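Local coordinates for protein beta-methylmalyl-CoA dehydratase (Chloroflexus aurantiacus, PDB 4E3E) that catalyses the reversible dehydration of (2R,3S)-beta-methylmalyl-CoA to mesaconyl-CoA (2-methylfumaryl-CoA) in a cycle that assimilates glyoxylate, at residues I71-T76 and Y225-R230; P78-N83 and Y142-M147; G92-A97 and D173-Y178; L269-I274 and Y344-P349. One frame throughout, in Å; residues are numbered along the deposited sequence.

Interaction 1. Residues I71-T76 and Y225-R230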
loop_
_atom_site.group_PDB
_atom_site.type_symbol
_atom_site.label_atom_id
_atom_site.label_comp_id
_atom_site.label_asym_id
_atom_site.label_seq_id
_atom_site.Cartn_x
_atom_site.Cartn_y
_atom_site.Cartn_z
ATOM N N ILE A 71 13.455 5.260 7.280
ATOM C CA ILE A 71 12.706 5.685 8.456
ATOM C C ILE A 71 13.541 6.590 9.379
ATOM O O ILE A 71 13.065 7.658 9.782
ATOM C CB ILE A 71 12.079 4.481 9.186
ATOM C CG1 ILE A 71 10.922 3.932 8.321
ATOM C CG2 ILE A 71 11.570 4.889 10.576
ATOM C CD1 ILE A 71 10.372 2.609 8.781
ATOM N N VAL A 72 14.774 6.170 9.696
ATOM C CA VAL A 72 15.714 6.984 10.485
ATOM C C VAL A 72 15.953 8.337 9.781
ATOM O O VAL A 72 15.818 9.415 10.394
ATOM C CB VAL A 72 17.033 6.218 10.762
ATOM C CG1 VAL A 72 18.115 7.153 11.308
ATOM C CG2 VAL A 72 16.785 5.088 11.775
ATOM N N PHE A 73 16.266 8.275 8.492
ATOM C CA PHE A 73 16.440 9.486 7.670
ATOM C C PHE A 73 15.202 10.376 7.685
ATOM O O PHE A 73 15.305 11.589 7.926
ATOM C CB PHE A 73 16.831 9.095 6.240
ATOM C CG PHE A 73 17.106 10.261 5.312
ATOM C CD1 PHE A 73 16.071 11.011 4.760
ATOM C CD2 PHE A 73 18.422 10.564 4.929
ATOM C CE1 PHE A 73 16.339 12.059 3.860
ATOM C CE2 PHE A 73 18.689 11.595 4.037
ATOM C CZ PHE A 73 17.647 12.352 3.499
ATOM N N GLY A 74 14.036 9.788 7.431
ATOM C CA GLY A 74 12.781 10.546 7.410
ATOM C C GLY A 74 12.512 11.363 8.669
ATOM O O GLY A 74 12.076 12.504 8.578
ATOM N N LYS A 75 12.764 10.780 9.843
ATOM C CA LYS A 75 12.601 11.493 11.115
ATOM C C LYS A 75 13.419 12.780 11.204
ATOM O O LYS A 75 13.018 13.721 11.902
ATOM C CB LYS A 75 13.016 10.621 12.306
ATOM C CG LYS A 75 12.414 9.244 12.338
ATOM C CD LYS A 75 10.938 9.337 12.544
ATOM C CE LYS A 75 10.178 8.594 11.462
ATOM N NZ LYS A 75 8.805 9.042 11.778
ATOM N N THR A 76 14.565 12.806 10.525
ATOM C CA THR A 76 15.494 13.939 10.626
ATOM C C THR A 76 15.080 15.057 9.682
ATOM O O THR A 76 15.483 16.216 9.864
ATOM C CB THR A 76 16.962 13.554 10.289
ATOM O OG1 THR A 76 17.143 13.423 8.861
ATOM C CG2 THR A 76 17.373 12.291 10.999
ATOM N N TYR A 225 7.796 6.639 5.206
ATOM C CA TYR A 225 8.973 7.091 5.947
ATOM C C TYR A 225 8.667 8.307 6.826
ATOM O O TYR A 225 9.534 8.740 7.606
ATOM C CB TYR A 225 10.144 7.407 4.985
ATOM C CG TYR A 225 10.413 6.290 3.982
ATOM C CD1 TYR A 225 10.294 4.930 4.359
ATOM C CD2 TYR A 225 10.784 6.587 2.681
ATOM C CE1 TYR A 225 10.514 3.909 3.440
ATOM C CE2 TYR A 225 11.025 5.580 1.750
ATOM C CZ TYR A 225 10.883 4.257 2.132
ATOM O OH TYR A 225 11.113 3.287 1.214
ATOM N N GLN A 226 7.443 8.843 6.707
ATOM C CA GLN A 226 7.046 10.087 7.406
ATOM C C GLN A 226 8.093 11.196 7.111
ATOM O O GLN A 226 8.522 11.969 7.974
ATOM C CB GLN A 226 6.791 9.803 8.894
ATOM C CG GLN A 226 5.505 8.984 9.114
ATOM C CD GLN A 226 5.476 8.354 10.490
ATOM O OE1 GLN A 226 6.454 7.746 10.901
ATOM N NE2 GLN A 226 4.365 8.526 11.225
ATOM N N ASN A 227 8.512 11.209 5.852
ATOM C CA ASN A 227 9.471 12.170 5.312
ATOM C C ASN A 227 8.618 13.263 4.684
ATOM O O ASN A 227 7.765 12.985 3.849
ATOM C CB ASN A 227 10.384 11.456 4.287
ATOM C CG ASN A 227 11.287 12.408 3.476
ATOM O OD1 ASN A 227 10.981 13.578 3.273
ATOM N ND2 ASN A 227 12.415 11.879 3.000
ATOM N N THR A 228 8.820 14.504 5.117
ATOM C CA THR A 228 7.911 15.589 4.748
ATOM C C THR A 228 8.438 16.568 3.715
ATOM O O THR A 228 7.780 17.580 3.506
ATOM C CB THR A 228 7.557 16.468 5.955
ATOM O OG1 THR A 228 8.765 17.051 6.471
ATOM C CG2 THR A 228 6.881 15.644 7.067
ATOM N N ALA A 229 9.617 16.324 3.129
ATOM C CA ALA A 229 10.230 17.315 2.227
ATOM C C ALA A 229 9.246 17.642 1.120
ATOM O O ALA A 229 8.658 16.751 0.527
ATOM C CB ALA A 229 11.579 16.835 1.658
ATOM N N ARG A 230 9.091 18.928 0.848
ATOM C CA ARG A 230 7.963 19.451 0.066
ATOM C C ARG A 230 8.107 19.286 -1.451
ATOM O O ARG A 230 7.099 19.244 -2.180
ATOM C CB ARG A 230 7.701 20.915 0.462
ATOM C CG ARG A 230 7.272 21.071 1.924
ATOM C CD ARG A 230 7.541 22.440 2.550
ATOM N NE ARG A 230 6.942 22.458 3.892
ATOM C CZ ARG A 230 7.129 23.384 4.831
ATOM N NH1 ARG A 230 7.913 24.437 4.616
ATOM N NH2 ARG A 230 6.513 23.249 6.003
HETATM O O HOH W 1 9.072 11.633 10.612
#
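Lys75 leaves helix 65-80 and bends back to reach the turn at Tyr225-Gln226. Its CB starts off away from that turn; CG lies beside the backbone N (chi1 -50°), and bends at chi2 and chi3 bring Lys75 CE to 3.9 Å from Tyr225 O. At the tip, Lys75 NZ donates to Gln226 OE1 at 2.8 Å, approaching from above the carbonyl plane of the amide. The same NZ binds a water that passes a hydrogen bond on to Gln226 O, and it also donates to Thr24 O, so three acceptors surround a buried ammonium. With an alanine here, Gln226 OE1 would probably lose its main donor and the bridging water one of its two protein partners. Glycine suits position 74 because the loop passes close: Gly74 CA lies 3.7 Å from Tyr225 O and 4.0 Å from Asn227 CB, and a side chain would run into that carbonyl. Nearby, Ile71 CG1 rests 4.1 Å from Tyr225 CD1, and Asn227 ND2 meets the edge of the Phe73 ring. Gln226, with positive phi, ends helix 215-224 in a Schellman motif, and this helix end is packed against helix 65-80, a long helix lying on the sheet, as in the hot-dog fold.

Interaction 2. Residues P78-N83 and Y142-M147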
loop_
_atom_site.group_PDB
_atom_site.type_symbol
_atom_site.label_atom_id
_atom_site.label_comp_id
_atom_site.label_asym_id
_atom_site.label_seq_id
_atom_site.Cartn_x
_atom_site.Cartn_y
_atom_site.Cartn_z
ATOM N N PRO A 78 12.272 16.939 9.021
ATOM C CA PRO A 78 11.665 18.197 9.505
ATOM C C PRO A 78 12.688 19.198 10.075
ATOM O O PRO A 78 12.571 20.396 9.818
ATOM C CB PRO A 78 10.705 17.717 10.611
ATOM C CG PRO A 78 10.367 16.312 10.224
ATOM C CD PRO A 78 11.672 15.764 9.698
ATOM N N ASP A 79 13.694 18.699 10.795
ATOM C CA ASP A 79 14.665 19.554 11.497
ATOM C C ASP A 79 15.960 19.834 10.740
ATOM O O ASP A 79 16.635 20.827 11.016
ATOM C CB ASP A 79 15.010 18.937 12.849
ATOM C CG ASP A 79 13.782 18.676 13.691
ATOM O OD1 ASP A 79 12.982 19.610 13.871
ATOM O OD2 ASP A 79 13.601 17.543 14.161
ATOM N N ILE A 80 16.320 18.959 9.804
ATOM C CA ILE A 80 17.610 19.071 9.125
ATOM C C ILE A 80 17.477 19.547 7.683
ATOM O O ILE A 80 18.195 20.455 7.272
ATOM C CB ILE A 80 18.396 17.732 9.177
ATOM C CG1 ILE A 80 18.566 17.260 10.624
ATOM C CG2 ILE A 80 19.740 17.833 8.444
ATOM C CD1 ILE A 80 19.234 18.252 11.556
ATOM N N SER A 81 16.568 18.948 6.917
ATOM C CA SER A 81 16.572 19.160 5.467
ATOM C C SER A 81 15.282 19.741 4.906
ATOM O O SER A 81 15.143 19.854 3.686
ATOM C CB SER A 81 16.985 17.884 4.709
ATOM O OG SER A 81 16.208 16.761 5.109
ATOM N N LEU A 82 14.354 20.124 5.779
ATOM C CA LEU A 82 13.140 20.798 5.323
ATOM C C LEU A 82 13.470 21.976 4.383
ATOM O O LEU A 82 12.824 22.151 3.354
ATOM C CB LEU A 82 12.270 21.254 6.501
ATOM C CG LEU A 82 10.860 21.738 6.126
ATOM C CD1 LEU A 82 10.050 20.644 5.435
ATOM C CD2 LEU A 82 10.111 22.267 7.343
ATOM N N ASN A 83 14.503 22.748 4.729
ATOM C CA ASN A 83 14.918 23.902 3.934
ATOM C C ASN A 83 16.208 23.688 3.124
ATOM O O ASN A 83 16.912 24.644 2.796
ATOM C CB ASN A 83 15.042 25.124 4.844
ATOM C CG ASN A 83 13.770 25.388 5.609
ATOM O OD1 ASN A 83 12.737 25.663 5.004
ATOM N ND2 ASN A 83 13.819 25.251 6.943
ATOM N N TYR A 142 24.933 7.314 11.008
ATOM C CA TYR A 142 25.586 7.759 9.775
ATOM C C TYR A 142 25.828 9.262 9.849
ATOM O O TYR A 142 25.287 9.957 10.726
ATOM C CB TYR A 142 24.753 7.406 8.527
ATOM C CG TYR A 142 23.391 8.066 8.510
ATOM C CD1 TYR A 142 23.243 9.389 8.096
ATOM C CD2 TYR A 142 22.251 7.371 8.924
ATOM C CE1 TYR A 142 21.996 10.012 8.101
ATOM C CE2 TYR A 142 21.003 7.980 8.933
ATOM C CZ TYR A 142 20.883 9.304 8.521
ATOM O OH TYR A 142 19.656 9.932 8.525
ATOM N N ILE A 143 26.647 9.751 8.927
ATOM C CA ILE A 143 26.861 11.169 8.755
ATOM C C ILE A 143 26.280 11.529 7.403
ATOM O O ILE A 143 26.426 10.784 6.437
ATOM C CB ILE A 143 28.367 11.512 8.794
ATOM C CG1 ILE A 143 28.924 11.302 10.210
ATOM C CG2 ILE A 143 28.630 12.932 8.300
ATOM C CD1 ILE A 143 30.424 11.135 10.230
ATOM N N ARG A 144 25.587 12.655 7.330
ATOM C CA ARG A 144 25.200 13.178 6.038
ATOM C C ARG A 144 25.423 14.673 6.063
ATOM O O ARG A 144 25.493 15.283 7.143
ATOM C CB ARG A 144 23.748 12.795 5.665
ATOM C CG ARG A 144 22.623 13.634 6.273
ATOM C CD ARG A 144 21.297 13.215 5.659
ATOM N NE ARG A 144 20.102 13.738 6.329
ATOM C CZ ARG A 144 19.226 14.574 5.766
ATOM N NH1 ARG A 144 19.404 15.023 4.514
ATOM N NH2 ARG A 144 18.155 14.960 6.457
ATOM N N TRP A 145 25.565 15.259 4.883
ATOM C CA TRP A 145 25.670 16.703 4.789
ATOM C C TRP A 145 24.772 17.217 3.718
ATOM O O TRP A 145 24.562 16.553 2.703
ATOM C CB TRP A 145 27.122 17.197 4.686
ATOM C CG TRP A 145 27.957 16.636 3.557
ATOM C CD1 TRP A 145 28.357 17.292 2.401
ATOM C CD2 TRP A 145 28.566 15.296 3.463
ATOM N NE1 TRP A 145 29.133 16.478 1.610
ATOM C CE2 TRP A 145 29.299 15.269 2.185
ATOM C CE3 TRP A 145 28.574 14.158 4.274
ATOM C CZ2 TRP A 145 29.989 14.142 1.754
ATOM C CZ3 TRP A 145 29.276 13.026 3.830
ATOM C CH2 TRP A 145 29.964 13.020 2.599
ATOM N N VAL A 146 24.191 18.383 3.982
ATOM C CA VAL A 146 23.122 18.960 3.168
ATOM C C VAL A 146 23.405 20.433 2.905
ATOM O O VAL A 146 23.969 21.130 3.752
ATOM C CB VAL A 146 21.727 18.837 3.846
ATOM C CG1 VAL A 146 21.241 17.404 3.823
ATOM C CG2 VAL A 146 21.768 19.290 5.292
HETATM N N MSE A 147 23.004 20.904 1.734
HETATM C CA MSE A 147 23.110 22.316 1.414
HETATM C C MSE A 147 21.794 22.920 1.805
HETATM O O MSE A 147 20.752 22.542 1.265
HETATM C CB MSE A 147 23.338 22.459 -0.076
HETATM C CG MSE A 147 23.538 23.946 -0.338
HETATM SE SE MSE A 147 23.911 24.130 -2.246
HETATM C CE MSE A 147 25.855 23.772 -2.211
#
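Arg144 and Val146, alternate residues of strand 138-149, meet Ile80 and Ser81, where helix 65-80 runs out into a turn. Tyr142 precedes them on the same face of the sheet but packs further back along the helix, on Val72 and Phe73. Arg144 then carries the polar part of the contact. Although its CG stands between the backbone N and the carbonyl carbon (chi1 81°), the chain is extended from there to NE and lifts the guanidinium up to the turn. Arg144 NH2 donates to Ser81 OG at 3.0 Å, almost straight at 176° and within the guanidinium plane. Over a face of that flat group lies Ile80 CG2, 3.8 Å from Arg144 NH2, a methyl that covers the cation while the N-H groups point outward along the edge. NH2 has a second acceptor in Thr76 OG1, and NH1 donates to Asn87 OD1, so the group is fixed in both position and rotation. A leucine in its place is likely to leave Ser81 OG and Asn87 OD1 without this donor and the turn less firmly tied to the sheet. After Trp145, which faces the other way, Val146 returns to the contact: Val146 CG2 meets Ile80 CG2 at 4.0 Å, the two side chains crossing at about a right angle. A beta-branched valine suits a strand, and its methyl packs on the isoleucine. Asn87 belongs to a substrate-binding group inferred by similarity; a helix packed on a curved antiparallel sheet is the hallmark of the hot-dog fold, and its end here adjoins the probable acyl-CoA site.

Interaction 3. Residues G92-A97 and D173-Y178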
loop_
_atom_site.group_PDB
_atom_site.type_symbol
_atom_site.label_atom_id
_atom_site.label_comp_id
_atom_site.label_asym_id
_atom_site.label_seq_id
_atom_site.Cartn_x
_atom_site.Cartn_y
_atom_site.Cartn_z
ATOM N N GLY A 92 30.122 6.803 6.829
ATOM C CA GLY A 92 30.139 6.094 8.107
ATOM C C GLY A 92 28.772 5.588 8.516
ATOM O O GLY A 92 28.404 5.654 9.694
ATOM N N GLY A 93 28.014 5.089 7.542
ATOM C CA GLY A 93 26.692 4.524 7.813
ATOM C C GLY A 93 26.821 3.102 8.303
ATOM O O GLY A 93 26.948 2.187 7.492
ATOM N N ARG A 94 26.805 2.915 9.625
ATOM C CA ARG A 94 27.012 1.599 10.241
ATOM C C ARG A 94 25.682 1.047 10.770
ATOM O O ARG A 94 25.056 1.678 11.628
ATOM C CB ARG A 94 28.015 1.716 11.399
ATOM C CG ARG A 94 28.313 0.397 12.113
ATOM C CD ARG A 94 29.167 0.627 13.347
ATOM N NE ARG A 94 28.460 1.423 14.348
ATOM C CZ ARG A 94 27.668 0.919 15.291
ATOM N NH1 ARG A 94 27.473 -0.392 15.371
ATOM N NH2 ARG A 94 27.076 1.732 16.159
ATOM N N PHE A 95 25.252 -0.114 10.259
ATOM C CA PHE A 95 24.068 -0.794 10.807
ATOM C C PHE A 95 24.459 -1.525 12.084
ATOM O O PHE A 95 25.522 -2.122 12.146
ATOM C CB PHE A 95 23.412 -1.716 9.757
ATOM C CG PHE A 95 22.713 -0.938 8.656
ATOM C CD1 PHE A 95 21.377 -0.536 8.800
ATOM C CD2 PHE A 95 23.399 -0.558 7.507
ATOM C CE1 PHE A 95 20.746 0.220 7.802
ATOM C CE2 PHE A 95 22.769 0.184 6.505
ATOM C CZ PHE A 95 21.444 0.582 6.654
ATOM N N GLY A 96 23.626 -1.431 13.116
ATOM C CA GLY A 96 23.966 -1.955 14.440
ATOM C C GLY A 96 23.080 -3.151 14.756
ATOM O O GLY A 96 23.107 -4.144 14.042
ATOM N N ALA A 97 22.280 -3.063 15.815
ATOM C CA ALA A 97 21.365 -4.154 16.156
ATOM C C ALA A 97 20.325 -4.387 15.058
ATOM O O ALA A 97 19.864 -3.444 14.390
ATOM C CB ALA A 97 20.686 -3.894 17.496
ATOM N N ASP A 173 34.155 -2.923 12.121
ATOM C CA ASP A 173 32.973 -2.287 12.737
ATOM C C ASP A 173 31.631 -2.898 12.302
ATOM O O ASP A 173 30.582 -2.517 12.823
ATOM C CB ASP A 173 32.931 -0.775 12.431
ATOM C CG ASP A 173 33.988 0.017 13.189
ATOM O OD1 ASP A 173 34.630 -0.523 14.108
ATOM O OD2 ASP A 173 34.174 1.199 12.867
ATOM N N LEU A 174 31.657 -3.818 11.342
ATOM C CA LEU A 174 30.416 -4.379 10.798
ATOM C C LEU A 174 29.757 -5.344 11.764
ATOM O O LEU A 174 30.421 -6.182 12.341
ATOM C CB LEU A 174 30.677 -5.109 9.483
ATOM C CG LEU A 174 31.295 -4.311 8.328
ATOM C CD1 LEU A 174 31.438 -5.190 7.098
ATOM C CD2 LEU A 174 30.460 -3.097 7.990
ATOM N N THR A 175 28.444 -5.222 11.924
ATOM C CA THR A 175 27.652 -6.209 12.664
ATOM C C THR A 175 27.310 -7.361 11.721
ATOM O O THR A 175 26.874 -7.128 10.592
ATOM C CB THR A 175 26.369 -5.575 13.242
ATOM O OG1 THR A 175 26.735 -4.589 14.210
ATOM C CG2 THR A 175 25.486 -6.609 13.918
ATOM N N VAL A 176 27.533 -8.592 12.179
ATOM C CA VAL A 176 27.234 -9.800 11.395
ATOM C C VAL A 176 26.280 -10.642 12.244
ATOM O O VAL A 176 26.714 -11.557 12.949
ATOM C CB VAL A 176 28.519 -10.598 11.037
ATOM C CG1 VAL A 176 28.193 -11.793 10.148
ATOM C CG2 VAL A 176 29.544 -9.703 10.358
ATOM N N PRO A 177 24.974 -10.323 12.182
ATOM C CA PRO A 177 23.990 -10.765 13.180
ATOM C C PRO A 177 23.415 -12.148 12.945
ATOM O O PRO A 177 22.600 -12.609 13.734
ATOM C CB PRO A 177 22.872 -9.742 13.025
ATOM C CG PRO A 177 22.947 -9.311 11.576
ATOM C CD PRO A 177 24.360 -9.497 11.122
ATOM N N TYR A 178 23.810 -12.792 11.857
ATOM C CA TYR A 178 23.337 -14.143 11.580
ATOM C C TYR A 178 24.500 -15.055 11.217
ATOM O O TYR A 178 25.635 -14.595 11.071
ATOM C CB TYR A 178 22.257 -14.128 10.497
ATOM C CG TYR A 178 22.590 -13.294 9.286
ATOM C CD1 TYR A 178 23.368 -13.811 8.260
ATOM C CD2 TYR A 178 22.114 -11.984 9.158
ATOM C CE1 TYR A 178 23.672 -13.048 7.136
ATOM C CE2 TYR A 178 22.412 -11.214 8.042
ATOM C CZ TYR A 178 23.192 -11.751 7.032
ATOM O OH TYR A 178 23.490 -11.000 5.905
HETATM O O HOH W 2 28.057 -2.495 13.647
HETATM O O HOH W 3 27.255 -3.195 10.265
#
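Thr175, Arg94 and Asp173 bury the most surface here, and much of their meeting is made through water. Arg94 projects from the strand toward the loop with CG opposite the backbone N (chi1 -180°), then bends at chi3, and its side chain crosses that of Asp173 at about a right angle: Arg94 CD is 3.5 Å from Asp173 O and 4.1 Å from Asp173 CB. The two charged ends do not pair; the guanidinium and carboxylate planes stand 81° apart, and the salt bridge of Arg94 is made by NH2 to Glu141 instead. At the edge of the guanidinium, Arg94 NH1 donates in plane to a water at 2.8 Å. That water also accepts from Thr175 OG1 and donates to Asp173 O and Phe95 O, gathering four groups that belong to both segments. A second water donates to Phe95 O at 2.8 Å and accepts from Thr175 N, joining the same two residues through their backbones. Threonine suits the place because its two branches serve different ends: Thr175 OG1 donates to the first water, while Thr175 CG2 lies 3.4 Å from Gly96 O. Gly96 and Ala97 belong to a substrate-binding group inferred by similarity, so the contact includes residues that probably bind substrate. In the fold, strand 84-95 runs between strands 138-149 and 270-278, and the segment 173-178 crosses its end on the way to helix 187-190, with Leu174 set on Ala272 and Ala273.

Interaction 4. Residues L269-I274 and Y344-P349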
loop_
_atom_site.group_PDB
_atom_site.type_symbol
_atom_site.label_atom_id
_atom_site.label_comp_id
_atom_site.label_asym_id
_atom_site.label_seq_id
_atom_site.Cartn_x
_atom_site.Cartn_y
_atom_site.Cartn_z
ATOM N N LEU A 269 22.931 -10.890 1.139
ATOM C CA LEU A 269 21.711 -11.033 1.931
ATOM C C LEU A 269 21.235 -9.769 2.627
ATOM O O LEU A 269 20.020 -9.569 2.795
ATOM C CB LEU A 269 21.860 -12.161 2.940
ATOM C CG LEU A 269 21.789 -13.548 2.297
ATOM C CD1 LEU A 269 21.746 -14.563 3.416
ATOM C CD2 LEU A 269 20.600 -13.707 1.323
ATOM N N SER A 270 22.183 -8.921 3.028
ATOM C CA SER A 270 21.836 -7.684 3.726
ATOM C C SER A 270 22.939 -6.671 3.558
ATOM O O SER A 270 24.097 -7.031 3.291
ATOM C CB SER A 270 21.598 -7.940 5.214
ATOM O OG SER A 270 22.811 -8.303 5.860
ATOM N N ILE A 271 22.568 -5.405 3.713
ATOM C CA ILE A 271 23.503 -4.302 3.678
ATOM C C ILE A 271 23.968 -4.025 5.093
ATOM O O ILE A 271 23.142 -3.819 5.999
ATOM C CB ILE A 271 22.867 -3.028 3.081
ATOM C CG1 ILE A 271 22.521 -3.264 1.603
ATOM C CG2 ILE A 271 23.805 -1.842 3.302
ATOM C CD1 ILE A 271 21.676 -2.160 0.965
ATOM N N ALA A 272 25.286 -4.046 5.288
ATOM C CA ALA A 272 25.851 -3.862 6.618
ATOM C C ALA A 272 26.414 -2.458 6.833
ATOM O O ALA A 272 26.599 -2.027 7.979
ATOM C CB ALA A 272 26.907 -4.917 6.890
ATOM N N ALA A 273 26.686 -1.744 5.741
ATOM C CA ALA A 273 27.185 -0.383 5.834
ATOM C C ALA A 273 26.897 0.398 4.571
ATOM O O ALA A 273 26.840 -0.174 3.477
ATOM C CB ALA A 273 28.692 -0.375 6.087
ATOM N N ILE A 274 26.738 1.707 4.733
ATOM C CA ILE A 274 26.737 2.649 3.614
ATOM C C ILE A 274 28.001 3.511 3.712
ATOM O O ILE A 274 28.219 4.185 4.716
ATOM C CB ILE A 274 25.483 3.539 3.623
ATOM C CG1 ILE A 274 24.237 2.672 3.403
ATOM C CG2 ILE A 274 25.581 4.615 2.543
ATOM C CD1 ILE A 274 22.941 3.311 3.863
ATOM N N TYR A 344 28.505 0.839 -0.867
ATOM C CA TYR A 344 28.036 0.215 0.349
ATOM C C TYR A 344 28.682 -1.143 0.494
ATOM O O TYR A 344 29.402 -1.607 -0.401
ATOM C CB TYR A 344 26.492 0.100 0.349
ATOM C CG TYR A 344 25.922 -0.691 -0.818
ATOM C CD1 TYR A 344 26.018 -0.204 -2.129
ATOM C CD2 TYR A 344 25.308 -1.940 -0.618
ATOM C CE1 TYR A 344 25.511 -0.918 -3.205
ATOM C CE2 TYR A 344 24.796 -2.667 -1.698
ATOM C CZ TYR A 344 24.899 -2.141 -2.995
ATOM O OH TYR A 344 24.397 -2.844 -4.080
ATOM N N THR A 345 28.432 -1.772 1.629
ATOM C CA THR A 345 29.032 -3.047 1.948
ATOM C C THR A 345 27.946 -4.064 2.289
ATOM O O THR A 345 27.085 -3.825 3.168
ATOM C CB THR A 345 30.011 -2.906 3.118
ATOM O OG1 THR A 345 31.052 -1.993 2.752
ATOM C CG2 THR A 345 30.637 -4.252 3.477
ATOM N N VAL A 346 27.996 -5.197 1.592
ATOM C CA VAL A 346 27.026 -6.269 1.795
ATOM C C VAL A 346 27.705 -7.435 2.494
ATOM O O VAL A 346 28.936 -7.578 2.454
ATOM C CB VAL A 346 26.416 -6.747 0.463
ATOM C CG1 VAL A 346 25.638 -5.613 -0.207
ATOM C CG2 VAL A 346 27.513 -7.275 -0.476
ATOM N N LEU A 347 26.907 -8.256 3.158
ATOM C CA LEU A 347 27.385 -9.517 3.691
ATOM C C LEU A 347 26.912 -10.616 2.742
ATOM O O LEU A 347 25.782 -10.555 2.249
ATOM C CB LEU A 347 26.835 -9.761 5.103
ATOM C CG LEU A 347 27.069 -8.681 6.171
ATOM C CD1 LEU A 347 26.360 -9.047 7.470
ATOM C CD2 LEU A 347 28.555 -8.456 6.422
HETATM N N MSE A 348 27.764 -11.613 2.494
HETATM C CA MSE A 348 27.409 -12.750 1.626
HETATM C C MSE A 348 27.959 -14.041 2.198
HETATM O O MSE A 348 29.107 -14.078 2.635
HETATM C CB MSE A 348 27.980 -12.495 0.230
HETATM C CG MSE A 348 27.683 -13.655 -0.718
HETATM SE SE MSE A 348 28.166 -13.219 -2.588
HETATM C CE MSE A 348 26.994 -11.697 -3.098
ATOM N N PRO A 349 27.158 -15.129 2.182
ATOM C CA PRO A 349 27.672 -16.413 2.645
ATOM C C PRO A 349 28.902 -16.844 1.853
ATOM O O PRO A 349 29.017 -16.548 0.648
ATOM C CB PRO A 349 26.526 -17.379 2.360
ATOM C CG PRO A 349 25.313 -16.522 2.319
ATOM C CD PRO A 349 25.760 -15.231 1.722
#
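A classic beta bulge interrupts the antiparallel pairing of strands 270-278 and 338-349, with Ala272 and Ala273 both opposite Thr345. Thr345 O accepts from Ala272 N at 2.8 Å and, weakly, from Ala273 N, while Thr345 N returns a bond to Ala273 O at 2.9 Å. Beyond the bulge Leu347 N donates to Ser270 O at 3.1 Å. The extra residue shifts the register by one, and the small Ala272 CB rests on Leu347 CG at 3.8 Å. On the face that carries Ile271, Tyr344 and Val346, Ile271 CG1 lies 3.8 Å from Tyr344 CD2, the side chains crossing at about a right angle, and 4.3 Å from Val346 CG1. Tyr344 CG sits between its backbone N and carbonyl carbon (chi1 58°), which swings the ring back toward Ile271; its hydroxyl bonds Thr314 OG1. Nearer the end of segment 344-349, Leu269 CD1 touches Pro349 CG at 4.2 Å. Isoleucines fit this face where helices cover it: Ile271 packs on Leu66 of helix 65-80 and on Arg258 of helix 250-265, and Ile274 on Phe69. Within the sheet, strand 84-95 borders 270-278 on one side, and strand 307-318 borders 338-349 on the other.

Interactions 1, 2 and 4 are buried, whereas interaction 3 lies at the surface, and the chemistry follows: interaction 1 has one water beside a direct bond, while interaction 3 has no clear direct hydrogen bond and leans on two waters. Interactions 1 and 2 share helix 65-80 and touch where Phe73 packs on Arg144; one faces the loop after helix 215-224, the other the sheet. Interactions 3 and 4 meet through neighbouring strands 84-95 and 270-278, where Gly93 O and Ile274 N, and Tyr178 OH and Ser270 OG, probably bond. Tyr142 against Gly93 ties interaction 2 to interaction 3, so all but interaction 1 reach one continuous sheet. Among the four, only interaction 4 pairs two strands by backbone bonds.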